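Local coordinates for glucose-6-phosphate isomerase (PDB 6OTU), which catalyses the reversible isomerization of glucose-6-phosphate to fructose-6-phosphate, at residues 292-301 with 467-478; 105-114 with 123-132. One frame throughout, in Å; residues are numbered along the deposited sequence.

Contact 1 of 2, residues 292-301 with 467-478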
loop_
_atom_site.group_PDB
_atom_site.type_symbol
_atom_site.label_atom_id
_atom_site.label_comp_id
_atom_site.label_asym_id
_atom_site.label_seq_id
_atom_site.Cartn_x
_atom_site.Cartn_y
_atom_site.Cartn_z
ATOM N N GLU A 292 -4.597 -21.350 18.547
ATOM C CA GLU A 292 -3.962 -20.254 19.275
ATOM C C GLU A 292 -4.351 -18.913 18.678
ATOM O O GLU A 292 -4.606 -17.947 19.409
ATOM C CB GLU A 292 -2.445 -20.411 19.262
ATOM C CG GLU A 292 -1.955 -21.638 19.975
ATOM C CD GLU A 292 -0.450 -21.760 19.916
ATOM O OE1 GLU A 292 0.081 -22.766 20.441
ATOM O OE2 GLU A 292 0.198 -20.851 19.342
ATOM N N PHE A 293 -4.386 -18.841 17.344
ATOM C CA PHE A 293 -4.876 -17.659 16.641
ATOM C C PHE A 293 -6.308 -17.318 17.054
ATOM O O PHE A 293 -6.628 -16.145 17.285
ATOM C CB PHE A 293 -4.764 -17.930 15.138
ATOM C CG PHE A 293 -5.535 -16.988 14.252
ATOM C CD1 PHE A 293 -5.186 -15.649 14.155
ATOM C CD2 PHE A 293 -6.557 -17.471 13.449
ATOM C CE1 PHE A 293 -5.864 -14.783 13.285
ATOM C CE2 PHE A 293 -7.252 -16.628 12.599
ATOM C CZ PHE A 293 -6.901 -15.269 12.510
ATOM N N LEU A 294 -7.184 -18.336 17.157
ATOM C CA LEU A 294 -8.561 -18.102 17.596
ATOM C C LEU A 294 -8.613 -17.621 19.043
ATOM O O LEU A 294 -9.410 -16.733 19.373
ATOM C CB LEU A 294 -9.419 -19.371 17.442
ATOM C CG LEU A 294 -9.734 -19.944 16.054
ATOM C CD1 LEU A 294 -10.843 -21.030 16.090
ATOM C CD2 LEU A 294 -10.057 -18.836 15.031
ATOM N N GLN A 295 -7.797 -18.207 19.928
ATOM C CA GLN A 295 -7.811 -17.771 21.323
ATOM C C GLN A 295 -7.400 -16.307 21.449
ATOM O O GLN A 295 -7.970 -15.566 22.257
ATOM C CB GLN A 295 -6.909 -18.669 22.167
ATOM C CG GLN A 295 -7.461 -20.085 22.306
ATOM C CD GLN A 295 -6.476 -21.050 22.946
ATOM O OE1 GLN A 295 -5.277 -21.036 22.650
ATOM N NE2 GLN A 295 -6.983 -21.902 23.831
ATOM N N GLY A 296 -6.446 -15.855 20.626
ATOM C CA GLY A 296 -6.050 -14.451 20.676
ATOM C C GLY A 296 -7.170 -13.511 20.271
ATOM O O GLY A 296 -7.390 -12.475 20.903
ATOM N N ALA A 297 -7.899 -13.861 19.216
ATOM C CA ALA A 297 -9.056 -13.071 18.816
ATOM C C ALA A 297 -10.158 -13.105 19.882
ATOM O O ALA A 297 -10.684 -12.058 20.285
ATOM C CB ALA A 297 -9.567 -13.572 17.469
ATOM N N ALA A 298 -10.515 -14.294 20.370
ATOM C CA ALA A 298 -11.584 -14.370 21.369
ATOM C C ALA A 298 -11.259 -13.553 22.618
ATOM O O ALA A 298 -12.161 -12.981 23.245
ATOM C CB ALA A 298 -11.844 -15.823 21.745
ATOM N N ALA A 299 -9.980 -13.472 22.985
ATOM C CA ALA A 299 -9.605 -12.702 24.164
ATOM C C ALA A 299 -9.876 -11.212 23.965
ATOM O O ALA A 299 -10.250 -10.518 24.917
ATOM C CB ALA A 299 -8.137 -12.957 24.507
ATOM N N ILE A 300 -9.690 -10.701 22.741
ATOM C CA ILE A 300 -9.979 -9.292 22.474
ATOM C C ILE A 300 -11.487 -9.060 22.366
ATOM O O ILE A 300 -12.000 -8.041 22.855
ATOM C CB ILE A 300 -9.227 -8.794 21.213
ATOM C CG1 ILE A 300 -7.717 -8.624 21.483
ATOM C CG2 ILE A 300 -9.784 -7.463 20.729
ATOM C CD1 ILE A 300 -7.371 -7.674 22.630
ATOM N N ASP A 301 -12.218 -9.987 21.728
ATOM C CA ASP A 301 -13.679 -9.942 21.768
ATOM C C ASP A 301 -14.186 -9.718 23.189
ATOM O O ASP A 301 -15.064 -8.883 23.422
ATOM C CB ASP A 301 -14.281 -11.235 21.212
ATOM C CG ASP A 301 -13.929 -11.479 19.748
ATOM O OD1 ASP A 301 -13.429 -10.548 19.076
ATOM O OD2 ASP A 301 -14.135 -12.622 19.286
ATOM N N ARG A 467 -1.123 -16.177 18.593
ATOM C CA ARG A 467 -2.073 -15.560 19.517
ATOM C C ARG A 467 -2.134 -14.048 19.315
ATOM O O ARG A 467 -3.219 -13.470 19.162
ATOM C CB ARG A 467 -1.690 -15.891 20.961
ATOM C CG ARG A 467 -2.639 -15.279 21.962
ATOM C CD ARG A 467 -2.444 -15.790 23.377
ATOM N NE ARG A 467 -3.423 -15.162 24.265
ATOM C CZ ARG A 467 -4.484 -15.780 24.775
ATOM N NH1 ARG A 467 -4.709 -17.069 24.511
ATOM N NH2 ARG A 467 -5.316 -15.114 25.569
ATOM N N ILE A 468 -0.962 -13.399 19.283
ATOM C CA ILE A 468 -0.898 -11.949 19.136
ATOM C C ILE A 468 -1.446 -11.515 17.775
ATOM O O ILE A 468 -2.127 -10.487 17.669
ATOM C CB ILE A 468 0.546 -11.458 19.362
ATOM C CG1 ILE A 468 0.954 -11.639 20.825
ATOM C CG2 ILE A 468 0.691 -9.999 18.940
ATOM C CD1 ILE A 468 0.208 -10.728 21.796
ATOM N N ALA A 469 -1.154 -12.281 16.716
ATOM C CA ALA A 469 -1.770 -12.011 15.417
ATOM C C ALA A 469 -3.290 -12.022 15.518
ATOM O O ALA A 469 -3.962 -11.137 14.973
ATOM C CB ALA A 469 -1.308 -13.032 14.375
ATOM N N GLY A 470 -3.847 -13.009 16.224
ATOM C CA GLY A 470 -5.290 -13.053 16.407
ATOM C C GLY A 470 -5.822 -11.879 17.209
ATOM O O GLY A 470 -6.882 -11.337 16.899
ATOM N N SER A 471 -5.101 -11.474 18.256
ATOM C CA SER A 471 -5.543 -10.320 19.029
ATOM C C SER A 471 -5.485 -9.048 18.190
ATOM O O SER A 471 -6.401 -8.218 18.249
ATOM C CB SER A 471 -4.694 -10.184 20.296
ATOM O OG SER A 471 -4.916 -11.286 21.167
ATOM N N LEU A 472 -4.416 -8.880 17.403
ATOM C CA LEU A 472 -4.278 -7.693 16.566
ATOM C C LEU A 472 -5.380 -7.627 15.522
ATOM O O LEU A 472 -5.929 -6.553 15.250
ATOM C CB LEU A 472 -2.917 -7.686 15.876
ATOM C CG LEU A 472 -1.788 -6.845 16.468
ATOM C CD1 LEU A 472 -0.503 -7.148 15.722
ATOM C CD2 LEU A 472 -2.114 -5.359 16.399
ATOM N N LEU A 473 -5.702 -8.768 14.912
ATOM C CA LEU A 473 -6.803 -8.806 13.961
ATOM C C LEU A 473 -8.099 -8.369 14.625
ATOM O O LEU A 473 -8.766 -7.444 14.148
ATOM C CB LEU A 473 -6.939 -10.206 13.368
ATOM C CG LEU A 473 -8.061 -10.407 12.353
ATOM C CD1 LEU A 473 -7.696 -9.715 11.054
ATOM C CD2 LEU A 473 -8.259 -11.875 12.110
ATOM N N ALA A 474 -8.451 -8.998 15.759
ATOM C CA ALA A 474 -9.713 -8.670 16.413
ATOM C C ALA A 474 -9.723 -7.222 16.890
ATOM O O ALA A 474 -10.766 -6.555 16.854
ATOM C CB ALA A 474 -9.976 -9.629 17.593
ATOM N N PHE A 475 -8.569 -6.728 17.332
ATOM C CA PHE A 475 -8.429 -5.338 17.736
ATOM C C PHE A 475 -8.938 -4.384 16.670
ATOM O O PHE A 475 -9.717 -3.471 16.958
ATOM C CB PHE A 475 -6.967 -5.057 18.036
ATOM C CG PHE A 475 -6.664 -3.623 18.254
ATOM C CD1 PHE A 475 -7.004 -3.006 19.450
ATOM C CD2 PHE A 475 -5.993 -2.890 17.284
ATOM C CE1 PHE A 475 -6.696 -1.664 19.673
ATOM C CE2 PHE A 475 -5.684 -1.551 17.492
ATOM C CZ PHE A 475 -6.024 -0.938 18.691
ATOM N N TYR A 476 -8.489 -4.575 15.426
ATOM C CA TYR A 476 -8.865 -3.658 14.361
ATOM C C TYR A 476 -10.298 -3.903 13.910
ATOM O O TYR A 476 -11.013 -2.951 13.574
ATOM C CB TYR A 476 -7.881 -3.775 13.191
ATOM C CG TYR A 476 -6.711 -2.825 13.333
ATOM C CD1 TYR A 476 -6.871 -1.471 13.071
ATOM C CD2 TYR A 476 -5.455 -3.271 13.778
ATOM C CE1 TYR A 476 -5.817 -0.585 13.217
ATOM C CE2 TYR A 476 -4.395 -2.389 13.936
ATOM C CZ TYR A 476 -4.582 -1.043 13.647
ATOM O OH TYR A 476 -3.555 -0.127 13.769
ATOM N N GLU A 477 -10.741 -5.163 13.907
ATOM C CA GLU A 477 -12.146 -5.441 13.614
ATOM C C GLU A 477 -13.050 -4.644 14.544
ATOM O O GLU A 477 -14.004 -4.006 14.098
ATOM C CB GLU A 477 -12.442 -6.943 13.723
ATOM C CG GLU A 477 -11.743 -7.769 12.644
ATOM C CD GLU A 477 -12.078 -9.250 12.700
ATOM O OE1 GLU A 477 -12.684 -9.708 13.707
ATOM O OE2 GLU A 477 -11.751 -9.958 11.718
ATOM N N HIS A 478 -12.730 -4.622 15.840
ATOM C CA HIS A 478 -13.582 -3.903 16.781
ATOM C C HIS A 478 -13.370 -2.393 16.741
ATOM O O HIS A 478 -14.336 -1.640 16.930
ATOM C CB HIS A 478 -13.367 -4.462 18.184
ATOM C CG HIS A 478 -13.807 -5.880 18.285
ATOM N ND1 HIS A 478 -14.920 -6.340 17.615
ATOM C CD2 HIS A 478 -13.263 -6.953 18.900
ATOM C CE1 HIS A 478 -15.063 -7.632 17.846
ATOM N NE2 HIS A 478 -14.074 -8.027 18.625
HETATM O O HOH W 1 0.827 -18.177 19.672
#
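The carbonyl oxygen of Gly296 is held from the facing helix by Ser471, whose OG donates a hydrogen bond to Gly296 O over 2.8 Å while its own CA-H leans on the same oxygen. OG comes in from above the carbonyl plane, away from the lone-pair directions, and the in-helix bond to this oxygen from Ile300 N is weak. The setting is a helix pair that resembles the GASright arrangement of membrane helices: the segments cross at -40°, their axes only 6.4 Å apart, with glycines, alanines and a serine at the interface. Gly296 and Gly470, having no side chains, let the backbones meet, and CA-H...O contacts run both ways: Gly296 CA lies 3.4 Å from Arg467 O, and Gly470 CA 3.5 Å from Phe293 O. Beyond this waist, Ile300 is a knob in the hole formed by Ser471, Ala474, Phe475 and His478; its CG1 branch lies 3.6 Å from Ser471 CB, while CG2 leans on Ala474 CB and the backbone N of Phe475. Where the segments end, His478 NE2 donates to Asp301 OD1 over 2.6 Å, using the anti side of the carboxylate. The oxygen lies close to the imidazole plane, but NE2 sits 33° out of the carboxylate plane, and the two side chains cross at about a right angle. At the other end Arg467 stretches out as a second knob, its guanidinium laying one face over the backbone between Gln295 and Gly296. Phe293 sets out away from the partner helix, yet with CG anti to the backbone N (chi1 165°) its ring turns back toward it, also touching Met167 and Met171 of helix 162-172, and places CZ against Leu473 CD2 and CD1 3.4 Å from Gly470 CA.

Contact 2 of 2, residues 105-114 with 123-132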
loop_
_atom_site.group_PDB
_atom_site.type_symbol
_atom_site.label_atom_id
_atom_site.label_comp_id
_atom_site.label_asym_id
_atom_site.label_seq_id
_atom_site.Cartn_x
_atom_site.Cartn_y
_atom_site.Cartn_z
ATOM N N PRO A 105 -27.759 -10.722 11.128
ATOM C CA PRO A 105 -26.743 -10.538 12.174
ATOM C C PRO A 105 -25.332 -10.472 11.607
ATOM O O PRO A 105 -25.074 -10.732 10.429
ATOM C CB PRO A 105 -26.909 -11.774 13.065
ATOM C CG PRO A 105 -27.662 -12.752 12.246
ATOM C CD PRO A 105 -28.533 -11.958 11.334
ATOM N N VAL A 106 -24.406 -10.143 12.511
ATOM C CA VAL A 106 -22.996 -9.873 12.242
ATOM C C VAL A 106 -22.182 -10.668 13.257
ATOM O O VAL A 106 -22.035 -10.254 14.415
ATOM C CB VAL A 106 -22.721 -8.358 12.336
ATOM C CG1 VAL A 106 -21.249 -8.035 12.189
ATOM C CG2 VAL A 106 -23.572 -7.619 11.310
ATOM N N LEU A 107 -21.668 -11.831 12.848
ATOM C CA LEU A 107 -21.309 -12.843 13.837
ATOM C C LEU A 107 -19.911 -13.427 13.630
ATOM O O LEU A 107 -19.667 -14.591 13.968
ATOM C CB LEU A 107 -22.368 -13.947 13.849
ATOM C CG LEU A 107 -23.577 -13.571 14.711
ATOM C CD1 LEU A 107 -24.753 -14.509 14.444
ATOM C CD2 LEU A 107 -23.164 -13.611 16.182
ATOM N N HIS A 108 -18.962 -12.630 13.129
ATOM C CA HIS A 108 -17.588 -13.120 13.058
ATOM C C HIS A 108 -17.008 -13.416 14.449
ATOM O O HIS A 108 -16.199 -14.342 14.582
ATOM C CB HIS A 108 -16.707 -12.136 12.287
ATOM C CG HIS A 108 -16.825 -10.719 12.754
ATOM N ND1 HIS A 108 -17.889 -9.910 12.415
ATOM C CD2 HIS A 108 -16.010 -9.966 13.529
ATOM C CE1 HIS A 108 -17.723 -8.719 12.964
ATOM N NE2 HIS A 108 -16.597 -8.732 13.653
ATOM N N THR A 109 -17.439 -12.697 15.503
ATOM C CA THR A 109 -16.956 -13.034 16.848
ATOM C C THR A 109 -17.366 -14.447 17.270
ATOM O O THR A 109 -16.639 -15.112 18.021
ATOM C CB THR A 109 -17.448 -12.020 17.897
ATOM O OG1 THR A 109 -18.876 -11.927 17.885
ATOM C CG2 THR A 109 -16.840 -10.637 17.661
ATOM N N ALA A 110 -18.519 -14.926 16.803
ATOM C CA ALA A 110 -18.960 -16.252 17.204
ATOM C C ALA A 110 -18.113 -17.362 16.574
ATOM O O ALA A 110 -18.122 -18.491 17.083
ATOM C CB ALA A 110 -20.441 -16.427 16.866
ATOM N N THR A 111 -17.357 -17.071 15.505
ATOM C CA THR A 111 -16.506 -18.099 14.907
ATOM C C THR A 111 -15.305 -18.459 15.773
ATOM O O THR A 111 -14.669 -19.491 15.519
ATOM C CB THR A 111 -16.005 -17.678 13.522
ATOM O OG1 THR A 111 -15.145 -16.539 13.636
ATOM C CG2 THR A 111 -17.167 -17.340 12.622
ATOM N N ARG A 112 -14.974 -17.638 16.785
ATOM C CA ARG A 112 -13.946 -17.987 17.757
ATOM C C ARG A 112 -14.445 -18.000 19.199
ATOM O O ARG A 112 -13.692 -18.418 20.090
ATOM C CB ARG A 112 -12.735 -17.033 17.644
ATOM C CG ARG A 112 -13.019 -15.537 17.928
ATOM C CD ARG A 112 -13.340 -14.759 16.632
ATOM N NE ARG A 112 -13.236 -13.310 16.814
ATOM C CZ ARG A 112 -13.077 -12.422 15.829
ATOM N NH1 ARG A 112 -13.016 -12.808 14.552
ATOM N NH2 ARG A 112 -13.001 -11.127 16.122
ATOM N N ALA A 113 -15.684 -17.562 19.452
ATOM C CA ALA A 113 -16.193 -17.497 20.822
ATOM C C ALA A 113 -16.139 -18.857 21.520
ATOM O O ALA A 113 -16.032 -18.921 22.752
ATOM C CB ALA A 113 -17.623 -16.940 20.820
ATOM N N TRP A 114 -16.183 -19.951 20.754
ATOM C CA TRP A 114 -16.286 -21.277 21.349
ATOM C C TRP A 114 -15.001 -21.742 22.017
ATOM O O TRP A 114 -15.037 -22.776 22.689
ATOM C CB TRP A 114 -16.697 -22.308 20.304
ATOM C CG TRP A 114 -15.684 -22.487 19.211
ATOM C CD1 TRP A 114 -15.608 -21.780 18.036
ATOM C CD2 TRP A 114 -14.604 -23.433 19.182
ATOM N NE1 TRP A 114 -14.537 -22.219 17.291
ATOM C CE2 TRP A 114 -13.912 -23.241 17.962
ATOM C CE3 TRP A 114 -14.158 -24.427 20.061
ATOM C CZ2 TRP A 114 -12.791 -24.007 17.604
ATOM C CZ3 TRP A 114 -13.036 -25.190 19.704
ATOM C CH2 TRP A 114 -12.374 -24.973 18.486
ATOM N N GLU A 123 -28.983 -17.203 17.200
ATOM C CA GLU A 123 -28.140 -17.309 16.010
ATOM C C GLU A 123 -26.666 -17.336 16.392
ATOM O O GLU A 123 -25.875 -18.068 15.791
ATOM C CB GLU A 123 -28.424 -16.162 15.042
ATOM C CG GLU A 123 -29.676 -16.316 14.214
ATOM C CD GLU A 123 -30.676 -15.211 14.499
ATOM O OE1 GLU A 123 -30.653 -14.680 15.637
ATOM O OE2 GLU A 123 -31.476 -14.870 13.595
ATOM N N ALA A 124 -26.287 -16.570 17.415
ATOM C CA ALA A 124 -24.887 -16.524 17.822
ATOM C C ALA A 124 -24.421 -17.875 18.347
ATOM O O ALA A 124 -23.291 -18.301 18.066
ATOM C CB ALA A 124 -24.682 -15.433 18.873
ATOM N N ALA A 125 -25.276 -18.558 19.118
ATOM C CA ALA A 125 -24.942 -19.894 19.596
ATOM C C ALA A 125 -24.829 -20.884 18.444
ATOM O O ALA A 125 -23.977 -21.780 18.472
ATOM C CB ALA A 125 -25.988 -20.379 20.603
ATOM N N ALA A 126 -25.696 -20.760 17.437
ATOM C CA ALA A 126 -25.634 -21.686 16.309
ATOM C C ALA A 126 -24.333 -21.515 15.542
ATOM O O ALA A 126 -23.693 -22.503 15.163
ATOM C CB ALA A 126 -26.842 -21.490 15.387
ATOM N N ILE A 127 -23.916 -20.265 15.321
ATOM C CA ILE A 127 -22.649 -20.017 14.636
ATOM C C ILE A 127 -21.486 -20.552 15.464
ATOM O O ILE A 127 -20.508 -21.081 14.922
ATOM C CB ILE A 127 -22.474 -18.512 14.338
ATOM C CG1 ILE A 127 -23.524 -18.015 13.337
ATOM C CG2 ILE A 127 -21.028 -18.213 13.886
ATOM C CD1 ILE A 127 -23.256 -18.397 11.891
ATOM N N ALA A 128 -21.562 -20.408 16.784
ATOM C CA ALA A 128 -20.460 -20.879 17.611
ATOM C C ALA A 128 -20.344 -22.397 17.551
ATOM O O ALA A 128 -19.236 -22.933 17.423
ATOM C CB ALA A 128 -20.622 -20.404 19.058
ATOM N N ARG A 129 -21.466 -23.116 17.624
ATOM C CA ARG A 129 -21.312 -24.561 17.616
ATOM C C ARG A 129 -20.972 -25.078 16.230
ATOM O O ARG A 129 -20.226 -26.053 16.112
ATOM C CB ARG A 129 -22.546 -25.289 18.151
ATOM C CG ARG A 129 -22.083 -26.630 18.704
ATOM C CD ARG A 129 -23.105 -27.739 18.779
ATOM N NE ARG A 129 -24.454 -27.258 18.994
ATOM C CZ ARG A 129 -25.390 -27.268 18.060
ATOM N NH1 ARG A 129 -26.598 -26.824 18.347
ATOM N NH2 ARG A 129 -25.120 -27.728 16.845
ATOM N N HIS A 130 -21.459 -24.429 15.175
ATOM C CA HIS A 130 -21.065 -24.873 13.842
ATOM C C HIS A 130 -19.591 -24.597 13.576
ATOM O O HIS A 130 -18.910 -25.408 12.937
ATOM C CB HIS A 130 -21.955 -24.225 12.796
ATOM C CG HIS A 130 -23.359 -24.728 12.837
ATOM N ND1 HIS A 130 -24.453 -23.906 12.675
ATOM C CD2 HIS A 130 -23.847 -25.970 13.063
ATOM C CE1 HIS A 130 -25.556 -24.624 12.784
ATOM N NE2 HIS A 130 -25.215 -25.879 13.018
ATOM N N SER A 131 -19.072 -23.478 14.088
ATOM C CA SER A 131 -17.638 -23.219 13.985
ATOM C C SER A 131 -16.835 -24.301 14.693
ATOM O O SER A 131 -15.814 -24.767 14.173
ATOM C CB SER A 131 -17.300 -21.839 14.561
ATOM O OG SER A 131 -17.965 -20.814 13.842
ATOM N N LYS A 132 -17.282 -24.722 15.876
ATOM C CA LYS A 132 -16.589 -25.800 16.573
ATOM C C LYS A 132 -16.664 -27.100 15.782
ATOM O O LYS A 132 -15.665 -27.820 15.655
ATOM C CB LYS A 132 -17.166 -25.981 17.974
ATOM C CG LYS A 132 -16.455 -27.055 18.752
ATOM C CD LYS A 132 -16.790 -27.019 20.228
ATOM C CE LYS A 132 -15.824 -27.904 21.011
ATOM N NZ LYS A 132 -16.158 -28.027 22.474
#
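The Lys132 chain lies over one face of the Trp114 indole. A chi1 of 64° wedges the Trp114 CG between backbone N and carbonyl carbon, the crowded position, and presents that face to the helix. Lys132 runs across it fully extended: its CB makes a CH-pi contact with the five-membered ring, 23° off the normal, and farther along Lys132 CD comes within 3.7 Å of Trp114 CE3. Ser131 touches segment 105-114 at Thr111 without a hydrogen bond to it. Its OG is turned back to donate to Ile127 O at 2.8 Å, and Ser131 OG lies 3.3 Å from Thr111 CA as plain packing. Thr111 OG1, set by a chi1 of 65°, donates to His108 O over 2.6 Å in the carbonyl plane and is also hydrogen-bonded to Thr273 OG1, while CG2 lies beside Ile127 CG2. Between these groups Ala110 CB rests 3.5 Å from Ile127 CG2, and the CA-H of Ala128 points at Ala110 O. Leu107 divides its two methyls, CD2 packing 3.6 Å from Ala124 CB and CD1 meeting Ile127 CG1 at a slant. The two segments run in the same direction, the short link between them carrying the chain back to the start. Segment 105-114 so covers helix 122-148, which leads into strand 151-155 of the parallel five-stranded alpha/beta sheet of the SIS fold.

Overall arrangement
The two contacts, with centres 15 Å apart, are joined mainly by Arg112, which points away from contact 2 into contact 1. Its NE forms a salt bridge with Asp301 OD2 at 2.7 Å, and its NH2 another with Glu477 OE1 at 2.8 Å. One cation thus sits between carboxylates from both helices of contact 1 and probably offsets their mutual repulsion. Beside it, Thr109 CG2 packs 3.5 Å from His478 CE1. Neither contact forms the pocket: a bound glucose-6-phosphate lies about 12 Å from the side chain of Leu473 in contact 1 and about 13 Å from that of Thr111 in contact 2.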